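Local coordinates for Non-structural polyprotein (Sindbis virus, PDB 4GUA) that is a viral precursor joining an nsP2 cysteine protease to nsP3 macro and zinc-binding domains, and probably cleaves the alphavirus replicase polyprotein, at residues N352-E358 with V481-C485; Q428-H432 with L653-H657; I448-T453 with S466-L470; K460-E464 with W490-I494. One frame throughout, in Å; residues are numbered along the deposited sequence.

Contacts 1, 3 and 4 build the macro domain itself, whereas contact 2 fastens that domain to the zinc-binding region of nsP3. Contact 3 is the core of the set: seven of its eight touching residues are buried, and leucine and isoleucine packing is joined by a hydroxyl bond. Contact 4 uses the same helix, 463-474, but at its more exposed beginning, where a salt bridge and an aromatic face take over. Contact 1 is partly buried at one side of the sheet and relies on tyrosine and a carboxylate; its strand 480-484 pairs with I448 of contact 3. Contact 2, partly buried at the domain boundary, adds a histidine-to-carbonyl bond, and its Y431 reaches S466 of contact 3.

Contact 1 of 4, residues N352-E358 with V481-C485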
loop_
_atom_site.group_PDB
_atom_site.type_symbol
_atom_site.label_atom_id
_atom_site.label_comp_id
_atom_site.label_asym_id
_atom_site.label_seq_id
_atom_site.Cartn_x
_atom_site.Cartn_y
_atom_site.Cartn_z
ATOM N N ASN A 352 34.500 7.044 -13.396
ATOM C CA ASN A 352 34.585 5.606 -13.189
ATOM C C ASN A 352 33.841 5.225 -11.917
ATOM O O ASN A 352 34.145 5.730 -10.834
ATOM C CB ASN A 352 36.048 5.171 -13.088
ATOM C CG ASN A 352 36.199 3.681 -12.845
ATOM O OD1 ASN A 352 35.222 2.932 -12.879
ATOM N ND2 ASN A 352 37.428 3.246 -12.584
ATOM N N ILE A 353 32.868 4.331 -12.043
ATOM C CA ILE A 353 31.997 4.002 -10.923
ATOM C C ILE A 353 32.767 3.367 -9.766
ATOM O O ILE A 353 32.338 3.445 -8.613
ATOM C CB ILE A 353 30.845 3.066 -11.361
ATOM C CG1 ILE A 353 29.685 3.146 -10.369
ATOM C CG2 ILE A 353 31.340 1.631 -11.515
ATOM C CD1 ILE A 353 28.469 2.339 -10.783
ATOM N N ALA A 354 33.909 2.757 -10.063
ATOM C CA ALA A 354 34.718 2.128 -9.022
ATOM C C ALA A 354 35.135 3.144 -7.966
ATOM O O ALA A 354 35.402 2.788 -6.815
ATOM C CB ALA A 354 35.946 1.470 -9.628
ATOM N N ASP A 355 35.177 4.410 -8.357
ATOM C CA ASP A 355 35.621 5.469 -7.459
ATOM C C ASP A 355 34.462 6.140 -6.711
ATOM O O ASP A 355 34.662 7.134 -6.007
ATOM C CB ASP A 355 36.447 6.507 -8.232
ATOM C CG ASP A 355 37.844 5.996 -8.595
ATOM O OD1 ASP A 355 38.488 5.357 -7.733
ATOM O OD2 ASP A 355 38.296 6.240 -9.737
ATOM N N CYS A 356 33.257 5.603 -6.859
ATOM C CA CYS A 356 32.072 6.231 -6.279
ATOM C C CYS A 356 32.182 6.453 -4.765
ATOM O O CYS A 356 32.797 5.662 -4.044
ATOM C CB CYS A 356 30.819 5.407 -6.601
ATOM S SG CYS A 356 30.752 3.764 -5.850
ATOM N N GLN A 357 31.595 7.559 -4.305
ATOM C CA GLN A 357 31.520 7.883 -2.882
ATOM C C GLN A 357 30.191 7.466 -2.242
ATOM O O GLN A 357 29.999 7.651 -1.044
ATOM C CB GLN A 357 31.733 9.387 -2.674
ATOM C CG GLN A 357 33.155 9.869 -2.933
ATOM C CD GLN A 357 34.165 9.236 -1.989
ATOM O OE1 GLN A 357 34.074 9.394 -0.769
ATOM N NE2 GLN A 357 35.133 8.513 -2.548
ATOM N N GLU A 358 29.272 6.917 -3.031
ATOM C CA GLU A 358 27.947 6.553 -2.521
ATOM C C GLU A 358 28.027 5.307 -1.646
ATOM O O GLU A 358 28.910 4.478 -1.840
ATOM C CB GLU A 358 26.971 6.320 -3.675
ATOM C CG GLU A 358 26.525 7.586 -4.398
ATOM C CD GLU A 358 27.613 8.205 -5.248
ATOM O OE1 GLU A 358 28.486 7.458 -5.737
ATOM O OE2 GLU A 358 27.588 9.443 -5.438
ATOM N N VAL A 481 20.282 9.026 -5.563
ATOM C CA VAL A 481 20.779 8.151 -6.619
ATOM C C VAL A 481 21.744 8.866 -7.551
ATOM O O VAL A 481 21.467 9.959 -8.033
ATOM C CB VAL A 481 19.623 7.561 -7.452
ATOM C CG1 VAL A 481 20.163 6.710 -8.589
ATOM C CG2 VAL A 481 18.705 6.737 -6.568
ATOM N N THR A 482 22.898 8.250 -7.768
ATOM C CA THR A 482 23.863 8.748 -8.734
ATOM C C THR A 482 24.047 7.730 -9.861
ATOM O O THR A 482 24.569 6.636 -9.651
ATOM C CB THR A 482 25.216 9.031 -8.072
ATOM O OG1 THR A 482 25.048 10.034 -7.060
ATOM C CG2 THR A 482 26.222 9.516 -9.101
ATOM N N ILE A 483 23.583 8.101 -11.050
ATOM C CA ILE A 483 23.721 7.284 -12.245
ATOM C C ILE A 483 25.070 7.545 -12.911
ATOM O O ILE A 483 25.386 8.678 -13.287
ATOM C CB ILE A 483 22.586 7.594 -13.240
ATOM C CG1 ILE A 483 21.230 7.418 -12.554
ATOM C CG2 ILE A 483 22.687 6.710 -14.466
ATOM C CD1 ILE A 483 20.051 7.847 -13.391
ATOM N N TYR A 484 25.862 6.487 -13.048
ATOM C CA TYR A 484 27.198 6.579 -13.626
ATOM C C TYR A 484 27.116 6.097 -15.051
ATOM O O TYR A 484 26.528 5.050 -15.306
ATOM C CB TYR A 484 28.182 5.712 -12.837
ATOM C CG TYR A 484 28.730 6.387 -11.604
ATOM C CD1 TYR A 484 27.930 6.595 -10.488
ATOM C CD2 TYR A 484 30.048 6.808 -11.552
ATOM C CE1 TYR A 484 28.425 7.217 -9.356
ATOM C CE2 TYR A 484 30.557 7.427 -10.424
ATOM C CZ TYR A 484 29.742 7.630 -9.327
ATOM O OH TYR A 484 30.247 8.250 -8.202
ATOM N N CYS A 485 27.673 6.849 -15.993
ATOM C CA CYS A 485 27.600 6.395 -17.373
ATOM C C CYS A 485 28.759 6.669 -18.327
ATOM O O CYS A 485 29.292 7.779 -18.408
ATOM C CB CYS A 485 26.340 6.987 -18.005
ATOM S SG CYS A 485 26.176 8.760 -17.725
#
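I353, C356 and E358 meet the ring of Y484 at one face, obliquely and at the hydroxyl edge, where the loop 352-358 folds over strand 480-484, an inner strand of the mixed sheet of the macro domain. T482 and Y484, two residues apart, project from the same side of that strand, as alternation in a beta strand requires. The apolar part rests on I353, whose CG1 lies over one face of the tyrosine ring, 3.9 Å from the centroid of the Y484 ring and displaced toward the rim, a CH-pi contact. With chi1 of -159°, CG1 stands opposite the backbone N, which carries it over the ring face; a branched apolar side chain suits this buried place. C356 approaches obliquely, its CB 3.7 Å from Y484 CZ, and its small side chain fits beside the phenol end. The polar part belongs to E358, whose two carboxylate oxygens take one hydroxyl each. Y484 OH donates to E358 OE1 at 3.1 Å, on the syn side and nearly in the carboxylate plane, so the buried tyrosine hydroxyl is satisfied. The bend of the glutamate chain at chi2 (72°) brings the carboxylate to the hydroxyls of T482 and Y484. Within the loop, N352 OD1 accepts from A354 N in an Asx turn that starts the short 3-10 segment, and D355 makes a salt bridge with R382. The second glutamate bond differs from the first: T482 OG1 donates to E358 OE2 at 3.1 Å from well above the carboxylate plane.

Contact 2 of 4, residues Q428-H432 with L653-H657; sequences QNAYH and LFNPH
The imidazole of H432 lies between two flat groups: the backbone N of N655 stands about 3.5 Å above one face of the H432 ring, and the amide NE2 of Q428, one helical turn earlier, lies over the opposite face. At the edge, L653 O sits in the ring plane. This is a helix-to-loop docking, in which helix 420-440 of the macro domain receives an irregular segment of the nsP3 zinc-binding region. H432 NE2 donates to L653 O at 2.8 Å in a nearly straight bond (165°), so histidine suits the place by offering both a flat face and an in-plane N-H. The side-chain amide of N655 is stacked at 26° to the ring, with CB its nearest side-chain atom, 4.2 Å from the centroid of the H432 ring in a CH-pi contact. N655 also closes an Asx turn onto H657 N, and its ND2 is bound to D436 farther along the helix. Q428 lays its aliphatic CG near L653, while its NE2 is spent on C469 O of helix 463-474. Rigid P656 fits against the helix surface, its CG 3.4 Å from N429 OD1.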
loop_
_atom_site.group_PDB
_atom_site.type_symbol
_atom_site.label_atom_id
_atom_site.label_comp_id
_atom_site.label_asym_id
_atom_site.label_seq_id
_atom_site.Cartn_x
_atom_site.Cartn_y
_atom_site.Cartn_z
ATOM N N GLN A 428 12.876 -4.485 -15.267
ATOM C CA GLN A 428 12.156 -3.744 -14.259
ATOM C C GLN A 428 12.334 -4.423 -12.907
ATOM O O GLN A 428 12.518 -3.759 -11.892
ATOM C CB GLN A 428 10.676 -3.687 -14.628
ATOM C CG GLN A 428 9.861 -2.800 -13.729
ATOM C CD GLN A 428 10.330 -1.366 -13.776
ATOM O OE1 GLN A 428 9.949 -0.604 -14.667
ATOM N NE2 GLN A 428 11.173 -0.991 -12.822
ATOM N N ASN A 429 12.299 -5.753 -12.909
ATOM C CA ASN A 429 12.384 -6.526 -11.675
ATOM C C ASN A 429 13.764 -6.459 -11.033
ATOM O O ASN A 429 13.888 -6.467 -9.808
ATOM C CB ASN A 429 12.016 -7.989 -11.937
ATOM C CG ASN A 429 10.520 -8.224 -11.945
ATOM O OD1 ASN A 429 9.735 -7.340 -11.608
ATOM N ND2 ASN A 429 10.118 -9.425 -12.320
ATOM N N ALA A 430 14.795 -6.395 -11.866
ATOM C CA ALA A 430 16.158 -6.248 -11.379
ATOM C C ALA A 430 16.251 -4.935 -10.632
ATOM O O ALA A 430 16.762 -4.887 -9.505
ATOM C CB ALA A 430 17.148 -6.273 -12.527
ATOM N N TYR A 431 15.751 -3.872 -11.262
ATOM C CA TYR A 431 15.724 -2.555 -10.621
ATOM C C TYR A 431 14.900 -2.545 -9.325
ATOM O O TYR A 431 15.284 -1.904 -8.346
ATOM C CB TYR A 431 15.185 -1.493 -11.576
ATOM C CG TYR A 431 16.196 -0.959 -12.575
ATOM C CD1 TYR A 431 17.321 -0.255 -12.152
ATOM C CD2 TYR A 431 16.002 -1.125 -13.944
ATOM C CE1 TYR A 431 18.235 0.248 -13.067
ATOM C CE2 TYR A 431 16.908 -0.626 -14.862
ATOM C CZ TYR A 431 18.023 0.061 -14.420
ATOM O OH TYR A 431 18.926 0.563 -15.333
ATOM N N HIS A 432 13.771 -3.244 -9.314
ATOM C CA HIS A 432 12.928 -3.296 -8.119
ATOM C C HIS A 432 13.652 -4.004 -6.988
ATOM O O HIS A 432 13.459 -3.671 -5.818
ATOM C CB HIS A 432 11.604 -4.006 -8.404
ATOM C CG HIS A 432 10.559 -3.115 -9.000
ATOM N ND1 HIS A 432 10.239 -1.884 -8.469
ATOM C CD2 HIS A 432 9.764 -3.273 -10.085
ATOM C CE1 HIS A 432 9.293 -1.323 -9.201
ATOM N NE2 HIS A 432 8.985 -2.147 -10.185
ATOM N N LEU A 653 4.768 -3.197 -14.812
ATOM C CA LEU A 653 6.080 -2.795 -14.319
ATOM C C LEU A 653 6.229 -2.476 -12.814
ATOM O O LEU A 653 7.291 -2.022 -12.391
ATOM C CB LEU A 653 6.592 -1.641 -15.178
ATOM C CG LEU A 653 6.611 -2.007 -16.664
ATOM C CD1 LEU A 653 7.048 -0.828 -17.504
ATOM C CD2 LEU A 653 7.518 -3.204 -16.906
ATOM N N PHE A 654 5.186 -2.663 -12.012
ATOM C CA PHE A 654 5.318 -2.416 -10.573
ATOM C C PHE A 654 5.928 -3.621 -9.852
ATOM O O PHE A 654 6.133 -4.673 -10.452
ATOM C CB PHE A 654 3.972 -2.043 -9.939
ATOM C CG PHE A 654 2.922 -3.115 -10.060
ATOM C CD1 PHE A 654 2.874 -4.161 -9.152
ATOM C CD2 PHE A 654 1.972 -3.068 -11.069
ATOM C CE1 PHE A 654 1.911 -5.143 -9.257
ATOM C CE2 PHE A 654 1.003 -4.047 -11.174
ATOM C CZ PHE A 654 0.973 -5.085 -10.268
ATOM N N ASN A 655 6.179 -3.468 -8.555
ATOM C CA ASN A 655 6.844 -4.503 -7.769
ATOM C C ASN A 655 5.958 -5.741 -7.555
ATOM O O ASN A 655 4.882 -5.655 -6.946
ATOM C CB ASN A 655 7.278 -3.920 -6.425
ATOM C CG ASN A 655 8.250 -4.814 -5.688
ATOM O OD1 ASN A 655 8.197 -6.042 -5.794
ATOM N ND2 ASN A 655 9.148 -4.200 -4.932
ATOM N N PRO A 656 6.405 -6.897 -8.079
ATOM C CA PRO A 656 5.692 -8.185 -8.092
ATOM C C PRO A 656 5.610 -8.893 -6.743
ATOM O O PRO A 656 4.706 -9.709 -6.547
ATOM C CB PRO A 656 6.508 -9.020 -9.068
ATOM C CG PRO A 656 7.876 -8.474 -8.963
ATOM C CD PRO A 656 7.736 -7.009 -8.700
ATOM N N HIS A 657 6.551 -8.609 -5.842
ATOM C CA HIS A 657 6.562 -9.241 -4.525
ATOM C C HIS A 657 5.366 -8.840 -3.672
ATOM O O HIS A 657 4.812 -7.754 -3.822
ATOM C CB HIS A 657 7.835 -8.879 -3.762
ATOM C CG HIS A 657 9.070 -9.515 -4.313
ATOM N ND1 HIS A 657 9.098 -10.817 -4.767
ATOM C CD2 HIS A 657 10.320 -9.027 -4.488
ATOM C CE1 HIS A 657 10.311 -11.103 -5.200
ATOM N NE2 HIS A 657 11.072 -10.034 -5.043
#

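Contact 3 of 4, residues I448-T453 with S466-L470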
loop_
_atom_site.group_PDB
_atom_site.type_symbol
_atom_site.label_atom_id
_atom_site.label_comp_id
_atom_site.label_asym_id
_atom_site.label_seq_id
_atom_site.Cartn_x
_atom_site.Cartn_y
_atom_site.Cartn_z
ATOM N N ILE A 448 24.593 3.584 -9.457
ATOM C CA ILE A 448 24.002 2.556 -10.297
ATOM C C ILE A 448 24.194 2.868 -11.782
ATOM O O ILE A 448 24.111 4.023 -12.197
ATOM C CB ILE A 448 22.509 2.428 -9.955
ATOM C CG1 ILE A 448 21.811 1.444 -10.880
ATOM C CG2 ILE A 448 21.833 3.787 -10.027
ATOM C CD1 ILE A 448 20.400 1.146 -10.445
ATOM N N PRO A 449 24.468 1.835 -12.589
ATOM C CA PRO A 449 24.565 1.987 -14.040
ATOM C C PRO A 449 23.224 1.698 -14.694
ATOM O O PRO A 449 22.297 1.307 -13.991
ATOM C CB PRO A 449 25.572 0.905 -14.414
ATOM C CG PRO A 449 25.254 -0.194 -13.468
ATOM C CD PRO A 449 24.844 0.474 -12.171
ATOM N N LEU A 450 23.119 1.844 -16.009
ATOM C CA LEU A 450 21.872 1.506 -16.674
ATOM C C LEU A 450 21.957 0.059 -17.118
ATOM O O LEU A 450 22.701 -0.277 -18.034
ATOM C CB LEU A 450 21.612 2.416 -17.873
ATOM C CG LEU A 450 21.404 3.903 -17.582
ATOM C CD1 LEU A 450 21.011 4.642 -18.852
ATOM C CD2 LEU A 450 20.355 4.107 -16.509
ATOM N N LEU A 451 21.171 -0.794 -16.474
ATOM C CA LEU A 451 21.221 -2.219 -16.745
ATOM C C LEU A 451 20.790 -2.523 -18.170
ATOM O O LEU A 451 19.902 -1.872 -18.723
ATOM C CB LEU A 451 20.336 -2.971 -15.751
ATOM C CG LEU A 451 20.729 -2.801 -14.277
ATOM C CD1 LEU A 451 19.782 -3.558 -13.362
ATOM C CD2 LEU A 451 22.160 -3.265 -14.037
ATOM N N SER A 452 21.456 -3.510 -18.761
ATOM C CA SER A 452 21.101 -4.042 -20.077
ATOM C C SER A 452 21.241 -3.039 -21.209
ATOM O O SER A 452 20.577 -3.187 -22.233
ATOM C CB SER A 452 19.660 -4.568 -20.077
ATOM O OG SER A 452 19.475 -5.614 -19.143
ATOM N N THR A 453 22.065 -2.010 -21.040
ATOM C CA THR A 453 22.337 -1.108 -22.157
ATOM C C THR A 453 23.641 -1.366 -22.924
ATOM O O THR A 453 23.813 -0.860 -24.033
ATOM C CB THR A 453 22.382 0.343 -21.660
ATOM O OG1 THR A 453 23.567 0.551 -20.882
ATOM C CG2 THR A 453 21.151 0.662 -20.819
ATOM N N SER A 466 15.610 1.577 -20.024
ATOM C CA SER A 466 16.365 1.162 -18.847
ATOM C C SER A 466 16.266 2.229 -17.763
ATOM O O SER A 466 16.158 1.919 -16.576
ATOM C CB SER A 466 17.830 0.910 -19.199
ATOM O OG SER A 466 18.516 0.303 -18.117
ATOM N N LEU A 467 16.314 3.489 -18.183
ATOM C CA LEU A 467 16.267 4.623 -17.268
ATOM C C LEU A 467 14.880 4.745 -16.659
ATOM O O LEU A 467 14.724 5.103 -15.488
ATOM C CB LEU A 467 16.615 5.916 -17.999
ATOM C CG LEU A 467 16.475 7.203 -17.178
ATOM C CD1 LEU A 467 17.319 7.153 -15.901
ATOM C CD2 LEU A 467 16.834 8.423 -18.027
ATOM N N ASN A 468 13.866 4.458 -17.465
ATOM C CA ASN A 468 12.500 4.505 -16.981
ATOM C C ASN A 468 12.259 3.437 -15.918
ATOM O O ASN A 468 11.581 3.684 -14.924
ATOM C CB ASN A 468 11.502 4.349 -18.127
ATOM C CG ASN A 468 10.072 4.385 -17.644
ATOM O OD1 ASN A 468 9.580 5.432 -17.221
ATOM N ND2 ASN A 468 9.400 3.237 -17.682
ATOM N N CYS A 469 12.808 2.248 -16.131
ATOM C CA CYS A 469 12.706 1.194 -15.135
ATOM C C CYS A 469 13.471 1.573 -13.870
ATOM O O CYS A 469 13.031 1.296 -12.753
ATOM C CB CYS A 469 13.248 -0.121 -15.689
ATOM S SG CYS A 469 12.283 -0.812 -17.044
ATOM N N LEU A 470 14.621 2.209 -14.053
ATOM C CA LEU A 470 15.446 2.629 -12.930
ATOM C C LEU A 470 14.670 3.554 -11.991
ATOM O O LEU A 470 14.600 3.305 -10.785
ATOM C CB LEU A 470 16.707 3.327 -13.444
ATOM C CG LEU A 470 17.775 3.681 -12.407
ATOM C CD1 LEU A 470 19.129 3.803 -13.078
ATOM C CD2 LEU A 470 17.430 4.969 -11.676
#
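L470 and I448 point their ends at each other where the end of strand 445-448 faces helix 463-474, the first half of a beta-alpha-beta crossover in the macro domain that leads on to parallel strand 480-484. The two meet tip to tip, L470 CD1 4.0 Å from I448 CD1. L450 comes in at about a right angle to the helix leucine, its CD2 3.7 Å from L470 CD1, so one methyl of L470 packs against the strand end, I448, and the first loop leucine, L450. L470 owes this position to a CG opposite its backbone N (chi1 -173°), which extends the chain from the helix; branched aliphatic residues suit such a buried layer between sheet and helix. L450 CD2 also touches L467, one position along the helix from S466. Beyond the methyls, the contact turns polar. S466 likewise has its OG opposite the backbone N (chi1 -171°) and so reaches the loop, where a small hydroxyl fits close to the backbone; T453 CG2 packs 3.7 Å from S466 CB. S466 OG has a second partner in Y431 OH, which takes the N-H of L451 as well; helix 420-440 thus holds the same loop. L450 to T453 forms a type II beta turn, tightened by T453 OG1 donating to L450 O. S452 N makes a weak bond to the sulfonate of a buffer molecule, consistent with the phosphate-binding loop that macro domains use for ADP-ribose. Against the turn, S466 OG donates to L451 O at 2.6 Å, in the carbonyl plane and on a lone pair.

Contact 4 of 4, residues K460-E464 with W490-I494; sequences KDRLE and WKERI
With D461 extended (CG opposite its backbone N, chi1 173°) and R493 bent at chi3 (65°), the carboxylate and guanidinium meet in a two-nitrogen, end-on salt bridge. R493 NH1 donates to D461 OD2 at 2.8 Å, almost exactly in the guanidinium plane, and R493 NH2 reaches D461 OD1 at 3.1 Å from above the carboxylate plane, the two planes being 35° apart. L463 lies over one face of the indole, its CB 3.8 Å from the centroid of the W490 six-membered ring in a CH-pi contact, and its CD1 is 3.6 Å from R493 CZ, over the centre of the guanidinium; R493 NH1 lies over that same indole face, toward its rim. Leucine methyls suit both the indole and the flat face of a guanidinium, which makes no hydrogen bonds along its normal. T453 adds to the cover of W490. D461 OD1 also accepts from L463 N, an Asx turn at the helix start, from the carboxylate face opposite R493 NH2. One aspartate of the macro domain therefore ties the segment leading into helix 463-474 to helix 488-502 and steadies a helix beginning, where a negative charge is probably welcome.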
loop_
_atom_site.group_PDB
_atom_site.type_symbol
_atom_site.label_atom_id
_atom_site.label_comp_id
_atom_site.label_asym_id
_atom_site.label_seq_id
_atom_site.Cartn_x
_atom_site.Cartn_y
_atom_site.Cartn_z
ATOM N N LYS A 460 20.775 -2.585 -29.827
ATOM C CA LYS A 460 19.833 -1.478 -29.891
ATOM C C LYS A 460 20.048 -0.569 -28.687
ATOM O O LYS A 460 20.662 -0.975 -27.701
ATOM C CB LYS A 460 18.393 -1.996 -29.939
ATOM N N ASP A 461 19.560 0.664 -28.782
ATOM C CA ASP A 461 19.786 1.663 -27.744
ATOM C C ASP A 461 18.639 1.641 -26.732
ATOM O O ASP A 461 17.516 2.051 -27.028
ATOM C CB ASP A 461 19.918 3.046 -28.396
ATOM C CG ASP A 461 19.989 4.176 -27.387
ATOM O OD1 ASP A 461 19.068 4.309 -26.552
ATOM O OD2 ASP A 461 20.973 4.942 -27.433
ATOM N N ARG A 462 18.944 1.149 -25.535
ATOM C CA ARG A 462 17.954 0.946 -24.477
ATOM C C ARG A 462 17.914 2.038 -23.397
ATOM O O ARG A 462 17.222 1.887 -22.388
ATOM C CB ARG A 462 18.149 -0.440 -23.859
ATOM C CG ARG A 462 17.919 -1.564 -24.864
ATOM C CD ARG A 462 16.417 -1.852 -25.031
ATOM N NE ARG A 462 16.076 -2.627 -26.230
ATOM C CZ ARG A 462 16.548 -3.834 -26.536
ATOM N NH1 ARG A 462 17.410 -4.457 -25.748
ATOM N NH2 ARG A 462 16.157 -4.426 -27.653
ATOM N N LEU A 463 18.662 3.121 -23.595
ATOM C CA LEU A 463 18.801 4.153 -22.566
ATOM C C LEU A 463 17.467 4.588 -21.963
ATOM O O LEU A 463 17.289 4.527 -20.750
ATOM C CB LEU A 463 19.505 5.388 -23.143
ATOM C CG LEU A 463 19.820 6.548 -22.184
ATOM C CD1 LEU A 463 20.814 7.500 -22.827
ATOM C CD2 LEU A 463 18.576 7.334 -21.760
ATOM N N GLU A 464 16.533 5.028 -22.799
ATOM C CA GLU A 464 15.271 5.576 -22.305
ATOM C C GLU A 464 14.493 4.578 -21.436
ATOM O O GLU A 464 14.006 4.930 -20.361
ATOM C CB GLU A 464 14.403 6.039 -23.482
ATOM C CG GLU A 464 13.656 4.916 -24.216
ATOM C CD GLU A 464 14.580 3.902 -24.898
ATOM O OE1 GLU A 464 15.817 4.068 -24.832
ATOM O OE2 GLU A 464 14.065 2.924 -25.487
ATOM N N TRP A 490 25.431 9.888 -23.863
ATOM C CA TRP A 490 24.483 9.208 -22.995
ATOM C C TRP A 490 24.242 10.026 -21.731
ATOM O O TRP A 490 23.118 10.081 -21.239
ATOM C CB TRP A 490 24.964 7.796 -22.682
ATOM C CG TRP A 490 24.556 6.823 -23.742
ATOM C CD1 TRP A 490 24.807 6.921 -25.079
ATOM C CD2 TRP A 490 23.829 5.605 -23.560
ATOM N NE1 TRP A 490 24.278 5.842 -25.742
ATOM C CE2 TRP A 490 23.673 5.016 -24.831
ATOM C CE3 TRP A 490 23.293 4.955 -22.446
ATOM C CZ2 TRP A 490 23.006 3.809 -25.018
ATOM C CZ3 TRP A 490 22.632 3.757 -22.633
ATOM C CH2 TRP A 490 22.494 3.195 -23.909
ATOM N N LYS A 491 25.285 10.674 -21.215
ATOM C CA LYS A 491 25.125 11.543 -20.049
ATOM C C LYS A 491 24.247 12.740 -20.391
ATOM O O LYS A 491 23.456 13.188 -19.564
ATOM C CB LYS A 491 26.469 12.041 -19.511
ATOM C CG LYS A 491 26.340 12.706 -18.137
ATOM C CD LYS A 491 27.551 13.543 -17.777
ATOM C CE LYS A 491 27.381 14.181 -16.407
ATOM N NZ LYS A 491 26.520 15.398 -16.441
ATOM N N GLU A 492 24.401 13.269 -21.603
ATOM C CA GLU A 492 23.606 14.410 -22.044
ATOM C C GLU A 492 22.139 14.050 -21.978
ATOM O O GLU A 492 21.313 14.790 -21.438
ATOM C CB GLU A 492 23.941 14.765 -23.488
ATOM C CG GLU A 492 25.303 15.328 -23.716
ATOM C CD GLU A 492 25.583 15.456 -25.202
ATOM O OE1 GLU A 492 24.663 15.145 -25.991
ATOM O OE2 GLU A 492 26.714 15.823 -25.583
ATOM N N ARG A 493 21.832 12.887 -22.544
ATOM C CA ARG A 493 20.464 12.400 -22.630
ATOM C C ARG A 493 19.846 12.074 -21.275
ATOM O O ARG A 493 18.675 12.355 -21.052
ATOM C CB ARG A 493 20.424 11.182 -23.543
ATOM C CG ARG A 493 20.753 11.543 -24.978
ATOM C CD ARG A 493 21.086 10.329 -25.805
ATOM N NE ARG A 493 19.942 9.438 -25.948
ATOM C CZ ARG A 493 20.025 8.167 -26.327
ATOM N NH1 ARG A 493 21.205 7.622 -26.599
ATOM N NH2 ARG A 493 18.923 7.435 -26.428
ATOM N N ILE A 494 20.629 11.487 -20.377
ATOM C CA ILE A 494 20.142 11.148 -19.040
ATOM C C ILE A 494 19.823 12.411 -18.257
ATOM O O ILE A 494 18.818 12.473 -17.547
ATOM C CB ILE A 494 21.163 10.306 -18.270
ATOM C CG1 ILE A 494 21.259 8.916 -18.891
ATOM C CG2 ILE A 494 20.769 10.190 -16.809
ATOM C CD1 ILE A 494 22.365 8.068 -18.316
#